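Long-range contacts in Alr4995 protein (Nostoc sp., PDB 6LRF), which acts as a bifunctional arginine dihydrolase and ornithine cyclodeaminase, probably converting arginine to ornithine and ammonia, and ornithine onward to proline: residues E284-R289 against A355-Q360; D361-K366 against D436-R441; T388-N393 against I408-T413; N393-K398 against N415-Q420. All blocks are in the same frame, centred on the assembly; numbering follows the deposited sequence.

Contact 1 (E284-R289 against A355-Q360)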
loop_
_atom_site.group_PDB
_atom_site.type_symbol
_atom_site.label_atom_id
_atom_site.label_comp_id
_atom_site.label_asym_id
_atom_site.label_seq_id
_atom_site.Cartn_x
_atom_site.Cartn_y
_atom_site.Cartn_z
ATOM N N GLU B 284 -20.193 -40.804 -6.029
ATOM C CA GLU B 284 -21.533 -40.488 -6.516
ATOM C C GLU B 284 -21.496 -39.741 -7.845
ATOM O O GLU B 284 -20.521 -39.067 -8.166
ATOM C CB GLU B 284 -22.289 -39.633 -5.506
ATOM C CG GLU B 284 -22.725 -40.361 -4.276
ATOM C CD GLU B 284 -23.501 -39.457 -3.344
ATOM O OE1 GLU B 284 -23.631 -38.248 -3.661
ATOM O OE2 GLU B 284 -23.998 -39.956 -2.315
ATOM N N SER B 285 -22.584 -39.857 -8.595
ATOM C CA SER B 285 -22.686 -39.279 -9.922
ATOM C C SER B 285 -24.057 -38.683 -10.102
ATOM O O SER B 285 -25.031 -39.164 -9.531
ATOM C CB SER B 285 -22.432 -40.330 -10.999
ATOM O OG SER B 285 -21.055 -40.390 -11.313
ATOM N N ARG B 286 -24.116 -37.640 -10.923
ATOM C CA ARG B 286 -25.331 -36.881 -11.137
ATOM C C ARG B 286 -25.194 -36.163 -12.473
ATOM O O ARG B 286 -24.157 -35.577 -12.761
ATOM C CB ARG B 286 -25.540 -35.898 -9.987
ATOM C CG ARG B 286 -26.864 -35.185 -9.965
ATOM C CD ARG B 286 -27.090 -34.595 -8.592
ATOM N NE ARG B 286 -28.137 -33.580 -8.587
ATOM C CZ ARG B 286 -28.684 -33.090 -7.478
ATOM N NH1 ARG B 286 -28.281 -33.546 -6.298
ATOM N NH2 ARG B 286 -29.634 -32.154 -7.544
ATOM N N ILE B 287 -26.215 -36.225 -13.311
ATOM C CA ILE B 287 -26.164 -35.469 -14.546
ATOM C C ILE B 287 -26.877 -34.127 -14.332
ATOM O O ILE B 287 -27.980 -34.074 -13.797
ATOM C CB ILE B 287 -26.788 -36.252 -15.714
ATOM C CG1 ILE B 287 -25.892 -37.443 -16.082
ATOM C CG2 ILE B 287 -26.986 -35.347 -16.933
ATOM C CD1 ILE B 287 -26.476 -38.355 -17.163
ATOM N N ILE B 288 -26.218 -33.037 -14.697
ATOM C CA ILE B 288 -26.846 -31.728 -14.589
ATOM C C ILE B 288 -26.993 -31.114 -15.979
ATOM O O ILE B 288 -26.309 -31.510 -16.923
ATOM C CB ILE B 288 -26.046 -30.783 -13.661
ATOM C CG1 ILE B 288 -24.614 -30.623 -14.159
ATOM C CG2 ILE B 288 -26.054 -31.294 -12.233
ATOM C CD1 ILE B 288 -24.364 -29.318 -14.896
ATOM N N ARG B 289 -27.900 -30.159 -16.108
ATOM C CA ARG B 289 -28.059 -29.441 -17.368
ATOM C C ARG B 289 -27.795 -27.952 -17.139
ATOM O O ARG B 289 -28.187 -27.396 -16.111
ATOM C CB ARG B 289 -29.459 -29.681 -17.941
ATOM C CG ARG B 289 -29.730 -29.074 -19.306
ATOM C CD ARG B 289 -31.098 -29.519 -19.805
ATOM N NE ARG B 289 -31.556 -28.750 -20.958
ATOM C CZ ARG B 289 -31.256 -29.052 -22.217
ATOM N NH1 ARG B 289 -30.483 -30.104 -22.479
ATOM N NH2 ARG B 289 -31.724 -28.302 -23.213
ATOM N N ALA B 355 -27.513 -24.308 -12.714
ATOM C CA ALA B 355 -27.585 -25.723 -13.068
ATOM C C ALA B 355 -28.910 -26.288 -12.567
ATOM O O ALA B 355 -29.341 -25.986 -11.454
ATOM C CB ALA B 355 -26.415 -26.498 -12.479
ATOM N N VAL B 356 -29.574 -27.076 -13.404
ATOM C CA VAL B 356 -30.849 -27.664 -13.026
ATOM C C VAL B 356 -30.817 -29.158 -13.288
ATOM O O VAL B 356 -29.875 -29.681 -13.909
ATOM C CB VAL B 356 -32.042 -27.034 -13.791
ATOM C CG1 VAL B 356 -32.117 -25.513 -13.527
ATOM C CG2 VAL B 356 -31.931 -27.327 -15.274
ATOM N N ASP B 357 -31.846 -29.831 -12.786
ATOM C CA ASP B 357 -32.065 -31.243 -13.053
ATOM C C ASP B 357 -32.770 -31.391 -14.398
ATOM O O ASP B 357 -33.559 -30.516 -14.796
ATOM C CB ASP B 357 -32.913 -31.879 -11.937
ATOM C CG ASP B 357 -32.192 -31.909 -10.583
ATOM O OD1 ASP B 357 -30.969 -31.632 -10.533
ATOM O OD2 ASP B 357 -32.856 -32.191 -9.561
ATOM N N LEU B 358 -32.477 -32.491 -15.096
ATOM C CA LEU B 358 -33.318 -32.938 -16.203
ATOM C C LEU B 358 -34.720 -33.095 -15.602
ATOM O O LEU B 358 -34.851 -33.616 -14.491
ATOM C CB LEU B 358 -32.798 -34.252 -16.808
ATOM C CG LEU B 358 -31.277 -34.480 -16.852
ATOM C CD1 LEU B 358 -30.935 -35.925 -17.201
ATOM C CD2 LEU B 358 -30.580 -33.527 -17.816
ATOM N N PRO B 359 -35.764 -32.629 -16.316
ATOM C CA PRO B 359 -37.126 -32.479 -15.764
ATOM C C PRO B 359 -37.748 -33.746 -15.138
ATOM O O PRO B 359 -38.734 -33.633 -14.400
ATOM C CB PRO B 359 -37.945 -32.032 -16.980
ATOM C CG PRO B 359 -36.947 -31.405 -17.895
ATOM C CD PRO B 359 -35.692 -32.203 -17.725
ATOM N N GLN B 360 -37.189 -34.922 -15.414
ATOM C CA GLN B 360 -37.684 -36.147 -14.798
ATOM C C GLN B 360 -36.864 -36.522 -13.566
ATOM O O GLN B 360 -37.222 -37.445 -12.825
ATOM C CB GLN B 360 -37.679 -37.304 -15.803
ATOM C CG GLN B 360 -39.071 -37.771 -16.236
ATOM C CD GLN B 360 -39.850 -38.457 -15.114
ATOM O OE1 GLN B 360 -40.953 -38.030 -14.757
ATOM N NE2 GLN B 360 -39.276 -39.523 -14.556
HETATM O O HOH W 1 -30.663 -34.596 -13.564
#
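Arg-289 and Val-356 form an antiparallel hydrogen-bonded pair, the single bridge between strand residues 284-289 and the loop 355-360. Arg-289 N donates to Val-356 O at 3.0 Å and Val-356 N to Arg-289 O at 3.1 Å, both bonds nearly straight. The touching parts run 101° apart, so direct pairing stops there; a water that donates to Ile-287 O and accepts from Leu-358 N carries the link one step further. Leu-358 spreads its fork over one side of the strand, CD1 4.0 Å from Ile-287 CG2 and CD2 4.0 Å from Arg-289 CB. Arg-286 extends with CG anti to its backbone N (chi1 -171°), and NH2 reaches Asp-357 OD1 at 3.3 Å in a weakly hydrogen-bonded salt bridge. That oxygen lies in plane at the guanidinium edge, but the carboxylate is turned by 57°. A leucine in place of Arg-286 would probably leave Asp-357 without this charged mate. The Arg-289 guanidinium turns instead to Glu-332 and Glu-291. With strand 329-337 on the strand's other side and helix 340-352 packed against the Arg-286 face of the strand, the bridge resembles the closing β4-β1 pairing of a ferredoxin-like βαββαβ unit.

Contact 2 (D361-K366 against D436-R441); sequences DERDAK and DVLGIR
Leu-438 CD1 sits over the centre of one face of the Arg-363 guanidinium, 3.5 Å above its plane, an apolar methyl laid against a flat cation. The contact sets the loop entering strand 366-369 against the turn between strands 432-435 and 440-442, where the approaches to the two outermost strands of a curled, barrel-like sheet meet. At the Arg-441 guanidinium a water lies in plane at the edge; it accepts from NH2 and donates weakly to Glu-362 OE1. The direct salt bridge from Arg-441 NH2 to Glu-362 OE1 is long, 3.8 Å, with the two planes 75° apart; stronger partners lie elsewhere, Glu-389 for Arg-441 and Trp-396 for Glu-362. Gly-439 occupies the tight point: its positive phi (64°) and the approach of Arg-363 O to 3.2 Å from its CA suit a residue without CB. Alongside, Ala-365 CA makes a CH contact to Leu-438 O, and a water joins Lys-366 N to the same carbonyl. Asp-436 OD1 accepts from Val-437 N at 2.6 Å, while OD2 is hydrogen-bonded to His-340. Without its carboxylate, as with an alanine here, the Val-437 N-H and the His-340 imidazole would probably lose these acceptors. Lys-366 NZ stays 4.2 Å from Asp-436 OD2, and one water closes the gap, accepting from NZ at 2.9 Å and donating to OD2 at 3.0 Å.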
loop_
_atom_site.group_PDB
_atom_site.type_symbol
_atom_site.label_atom_id
_atom_site.label_comp_id
_atom_site.label_asym_id
_atom_site.label_seq_id
_atom_site.Cartn_x
_atom_site.Cartn_y
_atom_site.Cartn_z
ATOM N N ASP B 361 -35.766 -35.808 -13.342
ATOM C CA ASP B 361 -34.928 -36.070 -12.177
ATOM C C ASP B 361 -35.224 -35.093 -11.040
ATOM O O ASP B 361 -34.626 -35.182 -9.961
ATOM C CB ASP B 361 -33.449 -36.013 -12.556
ATOM C CG ASP B 361 -33.055 -37.120 -13.512
ATOM O OD1 ASP B 361 -33.859 -38.068 -13.674
ATOM O OD2 ASP B 361 -31.947 -37.043 -14.096
ATOM N N GLU B 362 -36.149 -34.168 -11.298
ATOM C CA GLU B 362 -36.637 -33.239 -10.288
ATOM C C GLU B 362 -37.223 -33.995 -9.102
ATOM O O GLU B 362 -37.980 -34.953 -9.274
ATOM C CB GLU B 362 -37.708 -32.307 -10.870
ATOM C CG GLU B 362 -37.201 -31.093 -11.635
ATOM C CD GLU B 362 -38.291 -30.040 -11.841
ATOM O OE1 GLU B 362 -38.044 -29.035 -12.544
ATOM O OE2 GLU B 362 -39.399 -30.203 -11.289
ATOM N N ARG B 363 -36.874 -33.564 -7.899
ATOM C CA ARG B 363 -37.435 -34.145 -6.690
ATOM C C ARG B 363 -37.722 -33.048 -5.670
ATOM O O ARG B 363 -37.243 -31.924 -5.815
ATOM C CB ARG B 363 -36.486 -35.200 -6.124
ATOM C CG ARG B 363 -36.473 -36.473 -6.960
ATOM C CD ARG B 363 -35.323 -37.355 -6.582
ATOM N NE ARG B 363 -35.484 -37.826 -5.212
ATOM C CZ ARG B 363 -34.504 -38.333 -4.471
ATOM N NH1 ARG B 363 -33.277 -38.455 -4.972
ATOM N NH2 ARG B 363 -34.755 -38.723 -3.226
ATOM N N ASP B 364 -38.520 -33.373 -4.655
ATOM C CA ASP B 364 -38.835 -32.433 -3.581
ATOM C C ASP B 364 -37.615 -32.218 -2.694
ATOM O O ASP B 364 -36.836 -33.147 -2.477
ATOM C CB ASP B 364 -40.009 -32.940 -2.730
ATOM C CG ASP B 364 -41.315 -33.006 -3.513
ATOM O OD1 ASP B 364 -41.403 -32.399 -4.608
ATOM O OD2 ASP B 364 -42.258 -33.666 -3.024
ATOM N N ALA B 365 -37.448 -30.998 -2.191
ATOM C CA ALA B 365 -36.399 -30.732 -1.216
ATOM C C ALA B 365 -36.656 -31.578 0.027
ATOM O O ALA B 365 -37.799 -31.754 0.440
ATOM C CB ALA B 365 -36.357 -29.246 -0.867
ATOM N N LYS B 366 -35.603 -32.110 0.630
ATOM C CA LYS B 366 -35.759 -32.856 1.875
ATOM C C LYS B 366 -35.894 -31.906 3.057
ATOM O O LYS B 366 -35.192 -30.903 3.127
ATOM C CB LYS B 366 -34.576 -33.799 2.083
ATOM C CG LYS B 366 -34.210 -34.555 0.812
ATOM C CD LYS B 366 -34.010 -36.054 1.041
ATOM C CE LYS B 366 -32.654 -36.343 1.674
ATOM N NZ LYS B 366 -32.192 -37.735 1.353
ATOM N N ASP B 436 -29.823 -31.183 2.722
ATOM C CA ASP B 436 -29.341 -31.744 1.457
ATOM C C ASP B 436 -29.437 -30.692 0.344
ATOM O O ASP B 436 -29.451 -29.488 0.621
ATOM C CB ASP B 436 -30.124 -33.016 1.093
ATOM C CG ASP B 436 -29.300 -34.006 0.263
ATOM O OD1 ASP B 436 -29.012 -33.712 -0.924
ATOM O OD2 ASP B 436 -28.959 -35.086 0.795
ATOM N N VAL B 437 -29.477 -31.128 -0.911
ATOM C CA VAL B 437 -29.374 -30.198 -2.036
ATOM C C VAL B 437 -30.376 -30.495 -3.143
ATOM O O VAL B 437 -30.245 -30.004 -4.256
ATOM C CB VAL B 437 -27.935 -30.206 -2.650
ATOM C CG1 VAL B 437 -26.898 -29.681 -1.640
ATOM C CG2 VAL B 437 -27.551 -31.610 -3.121
ATOM N N LEU B 438 -31.382 -31.304 -2.842
ATOM C CA LEU B 438 -32.446 -31.572 -3.804
ATOM C C LEU B 438 -33.525 -30.495 -3.793
ATOM O O LEU B 438 -33.749 -29.841 -2.779
ATOM C CB LEU B 438 -33.095 -32.930 -3.516
ATOM C CG LEU B 438 -32.196 -34.153 -3.655
ATOM C CD1 LEU B 438 -32.946 -35.399 -3.199
ATOM C CD2 LEU B 438 -31.759 -34.268 -5.097
ATOM N N GLY B 439 -34.182 -30.315 -4.933
ATOM C CA GLY B 439 -35.351 -29.466 -5.017
ATOM C C GLY B 439 -35.062 -28.012 -4.728
ATOM O O GLY B 439 -35.856 -27.328 -4.087
ATOM N N ILE B 440 -33.911 -27.541 -5.197
ATOM C CA ILE B 440 -33.528 -26.138 -5.040
ATOM C C ILE B 440 -32.997 -25.618 -6.364
ATOM O O ILE B 440 -32.147 -26.246 -6.991
ATOM C CB ILE B 440 -32.457 -25.960 -3.949
ATOM C CG1 ILE B 440 -32.905 -26.610 -2.643
ATOM C CG2 ILE B 440 -32.146 -24.456 -3.725
ATOM C CD1 ILE B 440 -31.777 -27.067 -1.747
ATOM N N ARG B 441 -33.494 -24.472 -6.802
ATOM C CA ARG B 441 -32.927 -23.843 -7.987
ATOM C C ARG B 441 -32.855 -22.336 -7.782
ATOM O O ARG B 441 -33.583 -21.768 -6.964
ATOM C CB ARG B 441 -33.746 -24.183 -9.235
ATOM C CG ARG B 441 -35.151 -23.598 -9.241
ATOM C CD ARG B 441 -35.946 -24.197 -10.390
ATOM N NE ARG B 441 -37.286 -23.623 -10.501
ATOM C CZ ARG B 441 -38.260 -24.137 -11.251
ATOM N NH1 ARG B 441 -39.443 -23.551 -11.296
ATOM N NH2 ARG B 441 -38.043 -25.238 -11.953
HETATM O O HOH W 2 -35.366 -27.071 -12.397
HETATM O O HOH W 3 -33.992 -32.038 -7.213
HETATM O O HOH W 4 -33.047 -31.178 -0.394
HETATM O O HOH W 5 -29.995 -37.566 -0.463
#

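Contact 3 (T388-N393 against I408-T413)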
loop_
_atom_site.group_PDB
_atom_site.type_symbol
_atom_site.label_atom_id
_atom_site.label_comp_id
_atom_site.label_asym_id
_atom_site.label_seq_id
_atom_site.Cartn_x
_atom_site.Cartn_y
_atom_site.Cartn_z
ATOM N N THR B 388 -34.314 -17.536 -5.142
ATOM C CA THR B 388 -34.235 -18.977 -4.975
ATOM C C THR B 388 -35.640 -19.560 -4.936
ATOM O O THR B 388 -36.540 -18.959 -4.348
ATOM C CB THR B 388 -33.464 -19.337 -3.675
ATOM O OG1 THR B 388 -32.119 -18.840 -3.750
ATOM C CG2 THR B 388 -33.429 -20.859 -3.421
ATOM N N GLU B 389 -35.830 -20.710 -5.585
ATOM C CA GLU B 389 -37.086 -21.460 -5.495
ATOM C C GLU B 389 -36.805 -22.850 -4.921
ATOM O O GLU B 389 -35.729 -23.407 -5.150
ATOM C CB GLU B 389 -37.761 -21.573 -6.868
ATOM C CG GLU B 389 -38.470 -20.308 -7.351
ATOM C CD GLU B 389 -38.933 -20.382 -8.818
ATOM O OE1 GLU B 389 -38.646 -21.387 -9.509
ATOM O OE2 GLU B 389 -39.588 -19.426 -9.289
ATOM N N VAL B 390 -37.758 -23.395 -4.161
ATOM C CA VAL B 390 -37.637 -24.746 -3.604
ATOM C C VAL B 390 -38.882 -25.600 -3.926
ATOM O O VAL B 390 -39.991 -25.076 -4.026
ATOM C CB VAL B 390 -37.409 -24.694 -2.083
ATOM C CG1 VAL B 390 -36.134 -23.906 -1.771
ATOM C CG2 VAL B 390 -38.575 -24.020 -1.395
ATOM N N ARG B 391 -38.698 -26.908 -4.102
ATOM C CA ARG B 391 -39.788 -27.789 -4.555
ATOM C C ARG B 391 -40.410 -28.526 -3.371
ATOM O O ARG B 391 -39.752 -29.340 -2.718
ATOM C CB ARG B 391 -39.281 -28.793 -5.594
ATOM C CG ARG B 391 -40.362 -29.398 -6.527
ATOM C CD ARG B 391 -39.688 -30.340 -7.529
ATOM N NE ARG B 391 -40.594 -30.999 -8.471
ATOM C CZ ARG B 391 -41.050 -32.245 -8.329
ATOM N NH1 ARG B 391 -40.719 -32.962 -7.266
ATOM N NH2 ARG B 391 -41.851 -32.775 -9.243
ATOM N N ILE B 392 -41.669 -28.203 -3.084
ATOM C CA ILE B 392 -42.396 -28.790 -1.959
ATOM C C ILE B 392 -43.634 -29.481 -2.526
ATOM O O ILE B 392 -44.418 -28.848 -3.239
ATOM C CB ILE B 392 -42.806 -27.725 -0.913
ATOM C CG1 ILE B 392 -41.665 -26.732 -0.661
ATOM C CG2 ILE B 392 -43.313 -28.377 0.396
ATOM C CD1 ILE B 392 -40.412 -27.380 -0.092
ATOM N N ASN B 393 -43.783 -30.771 -2.224
ATOM C CA ASN B 393 -44.805 -31.641 -2.825
ATOM C C ASN B 393 -45.104 -31.310 -4.299
ATOM O O ASN B 393 -46.225 -30.944 -4.651
ATOM C CB ASN B 393 -46.099 -31.594 -2.003
ATOM C CG ASN B 393 -47.060 -32.769 -2.328
ATOM O OD1 ASN B 393 -46.666 -33.775 -2.922
ATOM N ND2 ASN B 393 -48.318 -32.629 -1.927
ATOM N N ILE B 408 -33.381 -22.259 5.107
ATOM C CA ILE B 408 -34.681 -22.018 4.492
ATOM C C ILE B 408 -35.742 -22.820 5.231
ATOM O O ILE B 408 -35.706 -24.048 5.243
ATOM C CB ILE B 408 -34.663 -22.376 3.007
ATOM C CG1 ILE B 408 -33.589 -21.542 2.294
ATOM C CG2 ILE B 408 -36.025 -22.133 2.366
ATOM C CD1 ILE B 408 -33.525 -21.795 0.803
ATOM N N ALA B 409 -36.670 -22.112 5.871
ATOM C CA ALA B 409 -37.731 -22.744 6.643
ATOM C C ALA B 409 -39.005 -22.797 5.803
ATOM O O ALA B 409 -39.322 -21.869 5.068
ATOM C CB ALA B 409 -37.971 -21.986 7.953
ATOM N N ILE B 410 -39.722 -23.906 5.906
ATOM C CA ILE B 410 -40.914 -24.147 5.112
ATOM C C ILE B 410 -42.053 -24.324 6.080
ATOM O O ILE B 410 -41.947 -25.107 7.030
ATOM C CB ILE B 410 -40.813 -25.427 4.231
ATOM C CG1 ILE B 410 -39.540 -25.415 3.391
ATOM C CG2 ILE B 410 -42.055 -25.573 3.334
ATOM C CD1 ILE B 410 -39.481 -24.243 2.418
ATOM N N THR B 411 -43.144 -23.613 5.846
ATOM C CA THR B 411 -44.316 -23.810 6.672
ATOM C C THR B 411 -45.615 -23.727 5.843
ATOM O O THR B 411 -45.670 -23.079 4.786
ATOM C CB THR B 411 -44.320 -22.799 7.853
ATOM O OG1 THR B 411 -45.507 -22.978 8.636
ATOM C CG2 THR B 411 -44.254 -21.384 7.354
ATOM N N GLN B 412 -46.636 -24.450 6.296
ATOM C CA GLN B 412 -47.968 -24.370 5.701
ATOM C C GLN B 412 -48.750 -23.306 6.489
ATOM O O GLN B 412 -48.796 -23.348 7.711
ATOM C CB GLN B 412 -48.678 -25.740 5.733
ATOM C CG GLN B 412 -50.068 -25.766 5.090
ATOM C CD GLN B 412 -50.045 -25.613 3.562
ATOM O OE1 GLN B 412 -49.260 -26.260 2.862
ATOM N NE2 GLN B 412 -50.916 -24.755 3.045
ATOM N N THR B 413 -49.324 -22.338 5.785
ATOM C CA THR B 413 -50.039 -21.241 6.442
ATOM C C THR B 413 -51.454 -21.160 5.872
ATOM O O THR B 413 -51.732 -21.799 4.845
ATOM C CB THR B 413 -49.316 -19.893 6.221
ATOM O OG1 THR B 413 -49.678 -19.377 4.934
ATOM C CG2 THR B 413 -47.801 -20.067 6.309
#
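Ile-410 stands between Val-390 and Ile-392, meeting each differently. With Ile-392 the approach is tip to tip: Ile-392 CD1 lies 4.1 Å from Ile-410 CG1 and as far from its CD1. The Val-390 and Ile-410 side chains run past one another, pointing opposite ways, and Ile-410 CD1 comes 3.9 Å from Val-390 CG2. Both isoleucines carry CG1 beside the backbone N and then bend at chi2 (-62° in each), a bend that goes with Ile-410 CD1 lying near both Val-390 CG2 and Ile-392 CD1. One step along, Ile-408 CD1 touches the other Val-390 branch, CG1, at 4.2 Å, and approaches Thr-388 CG2 at 4.3 Å. All these meetings are apolar; no hydrogen bond joins the segments, whose strand axes come no closer than 10.2 Å and are inclined at 46°. Strands 388-392 and 407-413 belong to one sheet but are separated in it by 395-400 and 416-422, so side chains that meet across this distance mark a strongly curled, barrel-like sheet with a hydrophobic interior. Ile-434 of strand 432-435 packs on Val-390, Ile-408 and Ile-410, and Ala-419 and Val-399 add to the same interior. Farther out, strand 388-392 is held by backbone hydrogen bonds from Thr-388 to Val-399 and from Val-390 to Ile-397. On its outer side Arg-391 makes salt bridges to Asp-364 and Glu-362.

Contact 4 (N393-K398 against N415-Q420)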
loop_
_atom_site.group_PDB
_atom_site.type_symbol
_atom_site.label_atom_id
_atom_site.label_comp_id
_atom_site.label_asym_id
_atom_site.label_seq_id
_atom_site.Cartn_x
_atom_site.Cartn_y
_atom_site.Cartn_z
ATOM N N ASN B 393 -43.783 -30.771 -2.224
ATOM C CA ASN B 393 -44.805 -31.641 -2.825
ATOM C C ASN B 393 -45.104 -31.310 -4.299
ATOM O O ASN B 393 -46.225 -30.944 -4.651
ATOM C CB ASN B 393 -46.099 -31.594 -2.003
ATOM C CG ASN B 393 -47.060 -32.769 -2.328
ATOM O OD1 ASN B 393 -46.666 -33.775 -2.922
ATOM N ND2 ASN B 393 -48.318 -32.629 -1.927
ATOM N N GLY B 394 -44.074 -31.404 -5.139
ATOM C CA GLY B 394 -44.211 -31.271 -6.581
ATOM C C GLY B 394 -44.336 -29.860 -7.117
ATOM O O GLY B 394 -44.533 -29.655 -8.310
ATOM N N GLN B 395 -44.209 -28.881 -6.235
ATOM C CA GLN B 395 -44.511 -27.502 -6.582
ATOM C C GLN B 395 -43.328 -26.576 -6.225
ATOM O O GLN B 395 -42.791 -26.655 -5.117
ATOM C CB GLN B 395 -45.801 -27.091 -5.863
ATOM C CG GLN B 395 -46.339 -25.695 -6.149
ATOM C CD GLN B 395 -47.717 -25.463 -5.507
ATOM O OE1 GLN B 395 -47.823 -24.882 -4.418
ATOM N NE2 GLN B 395 -48.777 -25.913 -6.190
ATOM N N TRP B 396 -42.912 -25.729 -7.171
ATOM C CA TRP B 396 -41.810 -24.784 -6.942
ATOM C C TRP B 396 -42.311 -23.490 -6.302
ATOM O O TRP B 396 -43.216 -22.847 -6.812
ATOM C CB TRP B 396 -41.069 -24.469 -8.243
ATOM C CG TRP B 396 -40.273 -25.620 -8.759
ATOM C CD1 TRP B 396 -40.654 -26.519 -9.713
ATOM C CD2 TRP B 396 -38.955 -26.003 -8.351
ATOM N NE1 TRP B 396 -39.657 -27.440 -9.920
ATOM C CE2 TRP B 396 -38.604 -27.147 -9.094
ATOM C CE3 TRP B 396 -38.035 -25.489 -7.428
ATOM C CZ2 TRP B 396 -37.370 -27.778 -8.956
ATOM C CZ3 TRP B 396 -36.809 -26.124 -7.280
ATOM C CH2 TRP B 396 -36.487 -27.253 -8.043
ATOM N N ILE B 397 -41.687 -23.137 -5.178
ATOM C CA ILE B 397 -42.101 -22.057 -4.284
ATOM C C ILE B 397 -40.983 -21.029 -4.120
ATOM O O ILE B 397 -39.845 -21.402 -3.817
ATOM C CB ILE B 397 -42.449 -22.608 -2.875
ATOM C CG1 ILE B 397 -43.492 -23.721 -2.971
ATOM C CG2 ILE B 397 -42.889 -21.498 -1.955
ATOM C CD1 ILE B 397 -44.737 -23.313 -3.725
ATOM N N LYS B 398 -41.304 -19.747 -4.267
ATOM C CA LYS B 398 -40.305 -18.683 -4.107
ATOM C C LYS B 398 -39.926 -18.444 -2.636
ATOM O O LYS B 398 -40.797 -18.322 -1.774
ATOM C CB LYS B 398 -40.824 -17.387 -4.747
ATOM C CG LYS B 398 -40.005 -16.137 -4.450
ATOM C CD LYS B 398 -38.859 -15.922 -5.440
ATOM C CE LYS B 398 -37.991 -14.720 -5.021
ATOM N NZ LYS B 398 -38.143 -13.535 -5.924
ATOM N N ASN B 415 -52.550 -18.995 4.146
ATOM C CA ASN B 415 -52.396 -18.407 2.819
ATOM C C ASN B 415 -51.457 -19.225 1.922
ATOM O O ASN B 415 -50.902 -18.704 0.952
ATOM C CB ASN B 415 -51.887 -16.956 2.945
ATOM C CG ASN B 415 -52.969 -16.011 3.462
ATOM O OD1 ASN B 415 -53.896 -15.680 2.726
ATOM N ND2 ASN B 415 -52.878 -15.610 4.737
ATOM N N GLY B 416 -51.280 -20.501 2.251
ATOM C CA GLY B 416 -50.500 -21.393 1.408
ATOM C C GLY B 416 -49.133 -21.725 1.971
ATOM O O GLY B 416 -48.803 -21.371 3.102
ATOM N N LEU B 417 -48.335 -22.422 1.168
ATOM C CA LEU B 417 -46.963 -22.763 1.524
ATOM C C LEU B 417 -46.082 -21.532 1.616
ATOM O O LEU B 417 -46.078 -20.706 0.720
ATOM C CB LEU B 417 -46.373 -23.716 0.489
ATOM C CG LEU B 417 -46.697 -25.189 0.646
ATOM C CD1 LEU B 417 -46.263 -25.914 -0.614
ATOM C CD2 LEU B 417 -45.979 -25.736 1.869
ATOM N N LEU B 418 -45.329 -21.418 2.697
ATOM C CA LEU B 418 -44.406 -20.311 2.840
ATOM C C LEU B 418 -42.964 -20.802 2.991
ATOM O O LEU B 418 -42.671 -21.640 3.853
ATOM C CB LEU B 418 -44.799 -19.459 4.044
ATOM C CG LEU B 418 -43.839 -18.322 4.365
ATOM C CD1 LEU B 418 -43.776 -17.312 3.204
ATOM C CD2 LEU B 418 -44.288 -17.672 5.658
ATOM N N ALA B 419 -42.076 -20.290 2.137
ATOM C CA ALA B 419 -40.645 -20.592 2.235
ATOM C C ALA B 419 -39.912 -19.320 2.636
ATOM O O ALA B 419 -40.010 -18.299 1.961
ATOM C CB ALA B 419 -40.104 -21.141 0.921
ATOM N N GLN B 420 -39.198 -19.392 3.750
ATOM C CA GLN B 420 -38.584 -18.228 4.383
ATOM C C GLN B 420 -37.116 -18.449 4.703
ATOM O O GLN B 420 -36.762 -19.358 5.441
ATOM C CB GLN B 420 -39.281 -17.906 5.704
ATOM C CG GLN B 420 -40.242 -16.764 5.716
ATOM C CD GLN B 420 -40.927 -16.662 7.070
ATOM O OE1 GLN B 420 -41.316 -17.676 7.660
ATOM N NE2 GLN B 420 -41.053 -15.445 7.581
HETATM O O HOH W 6 -42.801 -18.698 -0.275
#
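Ile-397 meets Leu-417 and Ala-419 in a small apolar contact between two neighbouring parallel strands, 395-400 and 416-422, near the surface of the barrel-like sheet. Over the segments considered here the strands splay, their axes crossing at 54° with a closest approach of 6.9 Å, and no direct hydrogen bond joins them. Side chains and one water make the link instead. Ile-397 divides its branches between the two partners: CG1 lies beside the backbone N (chi1 -54°), 4.2 Å from Leu-417 CD1, which leaves CG2 anti to that N and 4.0 Å from Ala-419 CB. The same Leu-417 methyl is approached by the amide oxygen of Gln-395, OE1, at 4.2 Å, on the exposed end of the contact. At the other end a water takes the place of a direct backbone bond: it donates to Lys-398 O and accepts from Ala-419 N at 3.0 Å. The Lys-398 and Ala-419 carbonyl oxygens lie 3.8 Å apart beside it. Just beyond, direct pairing takes over, since Ala-419 is backbone-bonded to Glu-400. On its far side strand 416-422 pairs with 407-413 through Leu-418 to Thr-411 and Gln-420 to Ala-409, while strand 395-400 is flanked on its other side by strand 388-392.

Overall arrangement
Contact 1 comes first along the chain, in the LOR/SDH-type region; contact 2 follows in series, and contacts 3 and 4 fall within the span that it closes, their segments alternating. Contacts 1 and 2 have centres about 11 Å apart and touch where Arg-286 packs on Val-437 and Leu-438, so the sheet holding strand 280-292 abuts the second, curled sheet. Contacts 2, 3 and 4 all reach that second sheet. Contact 3 is about 11 Å from contact 2 and only about 4 Å, centre to centre, from contact 4, with which it shares Asn-393. Contacts 1 and 2 tie the two sheets to each other, while contacts 3 and 4 lie within the second.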